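Local coordinates for putative chemotaxis protein (Desulfovibrio vulgaris str. Hildenborough, PDB 3H4Y) that is a putative chemotaxis phosphatase of the CheX family and probably dephosphorylates the phosphorylated response regulator CheY, at residues Asn39-Gly44 and Gly126-His131; Ile7-Pro12 and Met110-Gln115; Ala71-Met76 and Lys89-Glu94. One frame throughout, in Å; residues are numbered along the deposited sequence.

Contact 1: residues Asn39-Gly44 and Gly126-His131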
loop_
_atom_site.group_PDB
_atom_site.type_symbol
_atom_site.label_atom_id
_atom_site.label_comp_id
_atom_site.label_asym_id
_atom_site.label_seq_id
_atom_site.Cartn_x
_atom_site.Cartn_y
_atom_site.Cartn_z
ATOM N N ASN A 39 13.014 -9.251 -2.791
ATOM C CA ASN A 39 12.310 -8.550 -3.880
ATOM C C ASN A 39 11.180 -9.371 -4.522
ATOM O O ASN A 39 10.881 -9.215 -5.706
ATOM C CB ASN A 39 13.300 -8.055 -4.942
ATOM C CG ASN A 39 14.311 -7.055 -4.377
ATOM O OD1 ASN A 39 14.072 -6.343 -3.385
ATOM N ND2 ASN A 39 15.458 -7.016 -4.997
ATOM N N ASN A 40 10.539 -10.221 -3.734
ATOM C CA ASN A 40 9.368 -10.951 -4.242
ATOM C C ASN A 40 8.306 -9.951 -4.717
ATOM O O ASN A 40 8.123 -8.890 -4.123
ATOM C CB ASN A 40 8.752 -11.852 -3.170
ATOM C CG ASN A 40 7.948 -12.977 -3.783
ATOM O OD1 ASN A 40 8.502 -13.784 -4.517
ATOM N ND2 ASN A 40 6.613 -12.978 -3.576
ATOM N N VAL A 41 7.637 -10.305 -5.813
ATOM C CA VAL A 41 6.609 -9.482 -6.402
ATOM C C VAL A 41 5.330 -10.298 -6.464
ATOM O O VAL A 41 5.364 -11.486 -6.857
ATOM C CB VAL A 41 7.016 -9.048 -7.819
ATOM C CG1 VAL A 41 5.890 -8.235 -8.475
ATOM C CG2 VAL A 41 8.352 -8.243 -7.799
ATOM N N ALA A 42 4.198 -9.693 -6.095
ATOM C CA ALA A 42 2.893 -10.330 -6.281
ATOM C C ALA A 42 2.208 -9.640 -7.443
ATOM O O ALA A 42 2.236 -8.420 -7.537
ATOM C CB ALA A 42 2.027 -10.214 -5.016
ATOM N N LYS A 43 1.565 -10.411 -8.316
ATOM C CA LYS A 43 0.890 -9.877 -9.497
ATOM C C LYS A 43 -0.547 -10.339 -9.472
ATOM O O LYS A 43 -0.832 -11.507 -9.214
ATOM C CB LYS A 43 1.581 -10.337 -10.776
ATOM C CG LYS A 43 0.919 -9.795 -12.047
ATOM C CD LYS A 43 1.776 -10.086 -13.249
ATOM C CE LYS A 43 1.070 -9.658 -14.528
ATOM N NZ LYS A 43 1.949 -9.808 -15.718
ATOM N N GLY A 44 -1.470 -9.425 -9.713
ATOM C CA GLY A 44 -2.868 -9.766 -9.679
ATOM C C GLY A 44 -3.736 -8.637 -10.137
ATOM O O GLY A 44 -3.262 -7.733 -10.798
ATOM N N GLY A 126 -3.553 -7.177 -13.765
ATOM C CA GLY A 126 -2.122 -7.484 -13.904
ATOM C C GLY A 126 -1.148 -6.515 -13.258
ATOM O O GLY A 126 0.051 -6.511 -13.606
ATOM N N HIS A 127 -1.619 -5.757 -12.277
ATOM C CA HIS A 127 -0.731 -4.862 -11.548
ATOM C C HIS A 127 0.218 -5.701 -10.664
ATOM O O HIS A 127 -0.019 -6.866 -10.399
ATOM C CB HIS A 127 -1.525 -3.833 -10.707
ATOM C CG HIS A 127 -2.197 -4.419 -9.491
ATOM N ND1 HIS A 127 -3.547 -4.693 -9.462
ATOM C CD2 HIS A 127 -1.713 -4.782 -8.278
ATOM C CE1 HIS A 127 -3.862 -5.207 -8.277
ATOM N NE2 HIS A 127 -2.770 -5.262 -7.539
ATOM N N THR A 128 1.301 -5.084 -10.231
ATOM C CA THR A 128 2.244 -5.718 -9.310
ATOM C C THR A 128 2.388 -4.942 -8.017
ATOM O O THR A 128 2.237 -3.706 -7.988
ATOM C CB THR A 128 3.632 -5.879 -9.964
ATOM O OG1 THR A 128 4.158 -4.592 -10.334
ATOM C CG2 THR A 128 3.535 -6.821 -11.215
ATOM N N ILE A 129 2.637 -5.698 -6.956
ATOM C CA ILE A 129 2.910 -5.177 -5.619
ATOM C C ILE A 129 4.328 -5.565 -5.266
ATOM O O ILE A 129 4.644 -6.764 -5.190
ATOM C CB ILE A 129 1.975 -5.792 -4.549
ATOM C CG1 ILE A 129 0.489 -5.651 -4.880
ATOM C CG2 ILE A 129 2.303 -5.192 -3.160
ATOM C CD1 ILE A 129 0.010 -4.165 -5.058
ATOM N N SER A 130 5.165 -4.562 -4.987
ATOM C CA SER A 130 6.573 -4.800 -4.685
ATOM C C SER A 130 6.919 -4.098 -3.389
ATOM O O SER A 130 7.163 -2.900 -3.368
ATOM C CB SER A 130 7.481 -4.299 -5.814
ATOM O OG SER A 130 7.173 -4.937 -7.034
ATOM N N HIS A 131 6.913 -4.840 -2.296
ATOM C CA HIS A 131 7.389 -4.249 -1.056
ATOM C C HIS A 131 8.890 -3.948 -1.160
ATOM O O HIS A 131 9.674 -4.742 -1.686
ATOM C CB HIS A 131 7.078 -5.133 0.150
ATOM C CG HIS A 131 5.653 -5.546 0.221
ATOM N ND1 HIS A 131 4.626 -4.633 0.279
ATOM C CD2 HIS A 131 5.076 -6.769 0.160
ATOM C CE1 HIS A 131 3.476 -5.285 0.298
ATOM N NE2 HIS A 131 3.724 -6.588 0.236
HETATM O O HOH W 1 12.212 -5.257 -1.491
HETATM O O HOH W 2 9.538 -6.454 -3.835
#
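Ala42 and Ile129 centre a two-stranded antiparallel ribbon in which strands 42-44 and 127-131 approach to 4.7 Å between axes, their directions 158° apart. Ala42 and Ile129 bond both ways as a hydrogen-bonded pair, Ala42 N to Ile129 O at 3.1 Å and Ile129 N to Ala42 O at 2.8 Å. Lys43 and Thr128 follow as a non-hydrogen-bonded pair, and Gly44 N then reaches His127 O at 3.0 Å. Beyond this chain, Thr128-His131 also ladder with a strand of the second subunit, so the sheet continues through the dimer interface.

Lys43 and Thr128 share one face, with Val41 beside them. Val41 CG1, anti to its own amide nitrogen (chi1 177°), lies obliquely across Thr128 CB at 3.6 Å, while Val41 CG2 comes 3.6 Å from Ser130 OG, a hydroxyl hydrogen-bonded to Lys89 NZ of the second subunit. Lys43 stretches out fully, bringing CE 3.4 Å from Gly126 O.

Ala42, His127 and Ile129 occupy the buried face. There, hydrogen bonds between NE2 and Ser47 OG and between ND1 and Gly124 O fix the rotation of the His127 imidazole, and Gly44 O sits 3.3 Å above the ring plane, displaced toward the rim.

Contact 2: residues Ile7-Pro12 and Met110-Gln115; sequences IEVAKP and MGMVFQ
The selenomethionine side chain of Met110 lies against Glu8, Val9 and Pro12, where the type I turn Ile7-Ala10 leads into helix 10-25. Its shape makes the fit: the chain is extended to SE, which stands where natural methionine has sulphur, and then kinks at chi3 (69°). The kink lays the terminal methyl over the Glu8-Val9 backbone while SE rests on the Pro12 ring. Met110 CE stands 3.8 Å from Glu8 O and 4.1 Å from Glu8 CB. Met110 crosses the pyrrolidine ring at about a right angle, with SE 3.8 Å from Pro12 CG and 3.9 Å from Pro12 CD. Proline thus offers two ring carbons to one large, polarisable atom.

Val9 is the bump that answers from the helix side. Its CG1 lies loosely, at 4.3 Å, from Met110 CE. In one of the two modelled conformers of Met112, and so doubtfully, the same methyl is 3.7 Å from Met112 CE, the two side chains nearly perpendicular. Beyond Val9 lie Met138 and Phe153 of the main sheet.

Gly111 closes helix 84-109 with a Schellman motif and turns the chain toward strand 114-124. The contact joins that helix-to-strand connection to the start of the N-terminal helix, at the surface. Across it the chemistry is mainly van der Waals: with methyls and selenium against carbon and a carbonyl oxygen, shape and not directional bonding sets the fit, while the Glu8-Lys11 salt bridge stays within its own segment.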
loop_
_atom_site.group_PDB
_atom_site.type_symbol
_atom_site.label_atom_id
_atom_site.label_comp_id
_atom_site.label_asym_id
_atom_site.label_seq_id
_atom_site.Cartn_x
_atom_site.Cartn_y
_atom_site.Cartn_z
ATOM N N ILE A 7 8.894 -21.966 7.702
ATOM C CA ILE A 7 8.658 -20.541 7.913
ATOM C C ILE A 7 7.607 -20.396 9.000
ATOM O O ILE A 7 6.401 -20.430 8.729
ATOM C CB ILE A 7 8.206 -19.862 6.611
ATOM C CG1 ILE A 7 9.261 -20.072 5.524
ATOM C CG2 ILE A 7 7.972 -18.359 6.821
ATOM C CD1 ILE A 7 8.739 -19.788 4.146
ATOM N N GLU A 8 8.083 -20.277 10.239
ATOM C CA GLU A 8 7.204 -20.170 11.415
ATOM C C GLU A 8 6.233 -18.992 11.382
ATOM O O GLU A 8 5.086 -19.151 11.821
ATOM C CB GLU A 8 8.004 -20.099 12.713
ATOM C CG GLU A 8 8.526 -21.448 13.168
ATOM C CD GLU A 8 7.391 -22.412 13.448
ATOM O OE1 GLU A 8 6.585 -22.127 14.364
ATOM O OE2 GLU A 8 7.305 -23.444 12.741
ATOM N N VAL A 9 6.665 -17.839 10.874
ATOM C CA VAL A 9 5.748 -16.707 10.757
ATOM C C VAL A 9 4.583 -16.946 9.772
ATOM O O VAL A 9 3.623 -16.188 9.769
ATOM C CB VAL A 9 6.441 -15.379 10.414
ATOM C CG1 VAL A 9 7.361 -14.970 11.552
ATOM C CG2 VAL A 9 7.186 -15.445 9.063
ATOM N N ALA A 10 4.646 -17.989 8.950
ATOM C CA ALA A 10 3.536 -18.280 8.053
ATOM C C ALA A 10 2.310 -18.748 8.840
ATOM O O ALA A 10 1.192 -18.579 8.396
ATOM C CB ALA A 10 3.929 -19.325 7.020
ATOM N N LYS A 11 2.529 -19.367 10.002
ATOM C CA LYS A 11 1.422 -19.922 10.782
ATOM C C LYS A 11 0.298 -18.954 11.122
ATOM O O LYS A 11 -0.862 -19.244 10.806
ATOM C CB LYS A 11 1.918 -20.681 12.035
ATOM C CG LYS A 11 2.723 -21.935 11.681
ATOM C CD LYS A 11 3.147 -22.707 12.935
ATOM C CE LYS A 11 4.002 -23.927 12.584
ATOM N NZ LYS A 11 4.631 -24.540 13.804
ATOM N N PRO A 12 0.621 -17.796 11.738
ATOM C CA PRO A 12 -0.454 -16.835 12.048
ATOM C C PRO A 12 -1.166 -16.300 10.782
ATOM O O PRO A 12 -2.363 -15.973 10.821
ATOM C CB PRO A 12 0.267 -15.744 12.860
ATOM C CG PRO A 12 1.728 -15.930 12.583
ATOM C CD PRO A 12 1.939 -17.345 12.252
HETATM N N MSE A 110 3.890 -14.635 19.470
HETATM C CA MSE A 110 5.198 -15.169 19.120
HETATM C C MSE A 110 6.320 -14.198 19.493
HETATM O O MSE A 110 7.472 -14.468 19.184
HETATM C CB MSE A 110 5.257 -15.487 17.616
HETATM C CG MSE A 110 4.383 -16.635 17.237
HETATM SE SE MSE A 110 4.320 -16.728 15.272
HETATM C CE MSE A 110 6.103 -17.260 14.908
ATOM N N GLY A 111 5.986 -13.066 20.098
ATOM C CA GLY A 111 6.974 -12.089 20.535
ATOM C C GLY A 111 7.260 -10.911 19.621
ATOM O O GLY A 111 8.186 -10.136 19.882
HETATM N N MSE A 112 6.478 -10.765 18.562
HETATM C CA MSE A 112 6.649 -9.651 17.639
HETATM C C MSE A 112 5.413 -8.788 17.598
HETATM O O MSE A 112 4.413 -9.168 17.026
HETATM C CB MSE A 112 6.962 -10.155 16.252
HETATM C CG MSE A 112 8.421 -10.360 16.049
HETATM SE SE MSE A 112 8.649 -10.676 14.200
HETATM C CE MSE A 112 8.083 -12.513 14.188
ATOM N N VAL A 113 5.507 -7.621 18.218
ATOM C CA VAL A 113 4.387 -6.692 18.321
ATOM C C VAL A 113 4.439 -5.647 17.220
ATOM O O VAL A 113 5.411 -4.893 17.108
ATOM C CB VAL A 113 4.418 -5.966 19.643
ATOM C CG1 VAL A 113 3.261 -5.009 19.738
ATOM C CG2 VAL A 113 4.373 -7.006 20.805
ATOM N N PHE A 114 3.368 -5.647 16.412
ATOM C CA PHE A 114 3.168 -4.695 15.325
ATOM C C PHE A 114 1.837 -3.999 15.462
ATOM O O PHE A 114 0.824 -4.651 15.763
ATOM C CB PHE A 114 3.102 -5.417 13.993
ATOM C CG PHE A 114 4.382 -6.042 13.535
ATOM C CD1 PHE A 114 5.369 -5.274 12.901
ATOM C CD2 PHE A 114 4.574 -7.402 13.678
ATOM C CE1 PHE A 114 6.506 -5.857 12.425
ATOM C CE2 PHE A 114 5.746 -8.017 13.226
ATOM C CZ PHE A 114 6.719 -7.260 12.599
ATOM N N GLN A 115 1.845 -2.708 15.174
ATOM C CA GLN A 115 0.656 -1.916 14.930
ATOM C C GLN A 115 0.380 -1.949 13.416
ATOM O O GLN A 115 1.285 -2.175 12.607
ATOM C CB GLN A 115 0.890 -0.480 15.394
ATOM C CG GLN A 115 0.838 -0.296 16.957
ATOM C CD GLN A 115 1.938 -1.027 17.775
ATOM O OE1 GLN A 115 3.120 -0.667 17.725
ATOM N NE2 GLN A 115 1.524 -2.012 18.589
#

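Contact 3: residues Ala71-Met76 and Lys89-Glu94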
loop_
_atom_site.group_PDB
_atom_site.type_symbol
_atom_site.label_atom_id
_atom_site.label_comp_id
_atom_site.label_asym_id
_atom_site.label_seq_id
_atom_site.Cartn_x
_atom_site.Cartn_y
_atom_site.Cartn_z
ATOM N N ALA A 71 -15.763 -13.690 -6.509
ATOM C CA ALA A 71 -16.393 -14.702 -5.696
ATOM C C ALA A 71 -16.345 -14.382 -4.229
ATOM O O ALA A 71 -17.310 -14.671 -3.479
ATOM C CB ALA A 71 -15.721 -16.080 -5.963
ATOM N N LEU A 72 -15.243 -13.785 -3.800
ATOM C CA LEU A 72 -15.115 -13.310 -2.427
ATOM C C LEU A 72 -16.206 -12.304 -2.087
ATOM O O LEU A 72 -16.876 -12.419 -1.074
ATOM C CB LEU A 72 -13.760 -12.645 -2.231
ATOM C CG LEU A 72 -13.538 -11.961 -0.893
ATOM C CD1 LEU A 72 -13.265 -13.063 0.137
ATOM C CD2 LEU A 72 -12.373 -11.015 -0.962
ATOM N N VAL A 73 -16.383 -11.316 -2.954
ATOM C CA VAL A 73 -17.363 -10.270 -2.695
ATOM C C VAL A 73 -18.778 -10.831 -2.686
ATOM O O VAL A 73 -19.601 -10.502 -1.805
ATOM C CB VAL A 73 -17.198 -9.070 -3.702
ATOM C CG1 VAL A 73 -18.340 -8.070 -3.502
ATOM C CG2 VAL A 73 -15.845 -8.437 -3.517
ATOM N N LYS A 74 -19.079 -11.735 -3.613
ATOM C CA LYS A 74 -20.376 -12.398 -3.598
ATOM C C LYS A 74 -20.576 -13.172 -2.294
ATOM O O LYS A 74 -21.657 -13.154 -1.714
ATOM C CB LYS A 74 -20.512 -13.352 -4.780
ATOM C CG LYS A 74 -20.672 -12.668 -6.110
ATOM C CD LYS A 74 -20.730 -13.708 -7.247
ATOM C CE LYS A 74 -20.759 -13.046 -8.629
ATOM N NZ LYS A 74 -20.443 -14.030 -9.731
ATOM N N GLY A 75 -19.551 -13.888 -1.832
ATOM C CA GLY A 75 -19.691 -14.627 -0.572
ATOM C C GLY A 75 -19.937 -13.724 0.631
ATOM O O GLY A 75 -20.689 -14.079 1.548
HETATM N N MSE A 76 -19.306 -12.557 0.624
HETATM C CA MSE A 76 -19.416 -11.601 1.742
HETATM C C MSE A 76 -20.721 -10.826 1.768
HETATM O O MSE A 76 -21.300 -10.591 2.842
HETATM C CB MSE A 76 -18.275 -10.610 1.705
HETATM C CG MSE A 76 -16.982 -11.236 2.044
HETATM SE SE MSE A 76 -15.436 -10.064 1.915
HETATM C CE MSE A 76 -15.792 -8.928 3.403
ATOM N N LYS A 89 -13.820 -3.013 -3.444
ATOM C CA LYS A 89 -12.826 -2.254 -2.678
ATOM C C LYS A 89 -13.023 -2.440 -1.177
ATOM O O LYS A 89 -12.072 -2.745 -0.439
ATOM C CB LYS A 89 -12.868 -0.753 -3.016
ATOM C CG LYS A 89 -12.398 -0.397 -4.419
ATOM C CD LYS A 89 -12.493 1.102 -4.614
ATOM C CE LYS A 89 -12.300 1.506 -6.047
ATOM N NZ LYS A 89 -12.097 2.986 -6.133
ATOM N N ASP A 90 -14.243 -2.192 -0.725
ATOM C CA ASP A 90 -14.539 -2.240 0.714
ATOM C C ASP A 90 -14.361 -3.638 1.242
ATOM O O ASP A 90 -13.758 -3.802 2.312
ATOM C CB ASP A 90 -15.943 -1.713 1.018
ATOM C CG ASP A 90 -16.097 -0.240 0.721
ATOM O OD1 ASP A 90 -15.089 0.502 0.576
ATOM O OD2 ASP A 90 -17.261 0.191 0.674
ATOM N N ALA A 91 -14.798 -4.638 0.488
ATOM C CA ALA A 91 -14.644 -6.046 0.863
ATOM C C ALA A 91 -13.179 -6.496 0.953
ATOM O O ALA A 91 -12.806 -7.094 1.977
ATOM C CB ALA A 91 -15.376 -6.945 -0.116
ATOM N N VAL A 92 -12.381 -6.255 -0.103
ATOM C CA VAL A 92 -10.962 -6.590 -0.110
ATOM C C VAL A 92 -10.272 -5.835 1.020
ATOM O O VAL A 92 -9.448 -6.405 1.704
ATOM C CB VAL A 92 -10.274 -6.368 -1.487
ATOM C CG1 VAL A 92 -8.806 -6.571 -1.421
ATOM C CG2 VAL A 92 -10.881 -7.372 -2.506
ATOM N N GLY A 93 -10.592 -4.556 1.196
ATOM C CA GLY A 93 -10.007 -3.793 2.307
ATOM C C GLY A 93 -10.333 -4.408 3.675
ATOM O O GLY A 93 -9.446 -4.560 4.519
ATOM N N GLU A 94 -11.610 -4.753 3.875
ATOM C CA GLU A 94 -12.048 -5.325 5.135
ATOM C C GLU A 94 -11.394 -6.662 5.401
ATOM O O GLU A 94 -10.988 -6.937 6.551
ATOM C CB GLU A 94 -13.566 -5.481 5.187
ATOM C CG GLU A 94 -14.268 -4.164 5.355
ATOM C CD GLU A 94 -15.751 -4.251 5.063
ATOM O OE1 GLU A 94 -16.290 -5.396 5.071
ATOM O OE2 GLU A 94 -16.352 -3.176 4.817
#
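Ala91 projects its CB between Val73 and Met76, side chains three residues apart on the neighbouring helix. The small methyl fits between them where the CA atoms of Val73 and Ala91 are 6.2 Å apart; the axes of the short segments 71-76 and 89-94 come to 9.7 Å while crossing almost perpendicularly, at 88°. Val73 CG2 meets Ala91 CB at 3.7 Å, and Met76 SE, almost one turn further along, reaches the same methyl, also at 3.7 Å. The selenomethionine chain of Met76 runs straight until chi3 (70°), where the bend swings CE over the backbone to lie 3.8 Å from Ala91 O. On the inner side, Leu72 CD2 and Val92 CG2 touch more lightly, at 4.2 Å. Both lean on Phe64 of the central sheet, which ties this end of the crossing to the core.

The outer side is looser. Glu94, an exposed residue, lays its carboxylate obliquely past Met76, with OE1 3.9 Å from Met76 CE, a van der Waals touch with no polar partner across the two helices. A citrate, probably from the crystallisation liquor, lies near the Glu94 side chain. Asp90 and Glu94 have the spacing of the first two positions in the D/S-x3-E-x2-N signature of CheC-like phosphatases; the helix crossing probably lies beside the conserved phosphatase face, as in those relatives.

How the contacts relate
Contacts 1 and 3 are buried and contact 2 lies at the surface, on the other side of the chain's centre from contact 3. Helix 84-109 and strand 114-124 are consecutive, as are strands 114-124 and 127-131, so one continuous run of chain leads from contact 3 through contact 2 to contact 1. Directional backbone bonds define contact 1; side-chain apolar packing, with selenomethionines in both, defines the other two, wedged against a helix start in contact 2 and between crossing helices in contact 3. None of them touch within the chain, the closest atoms of contacts 1 and 3 being about 9 Å apart, yet contacts 1 and 3 of different subunits meet at the dimer interface.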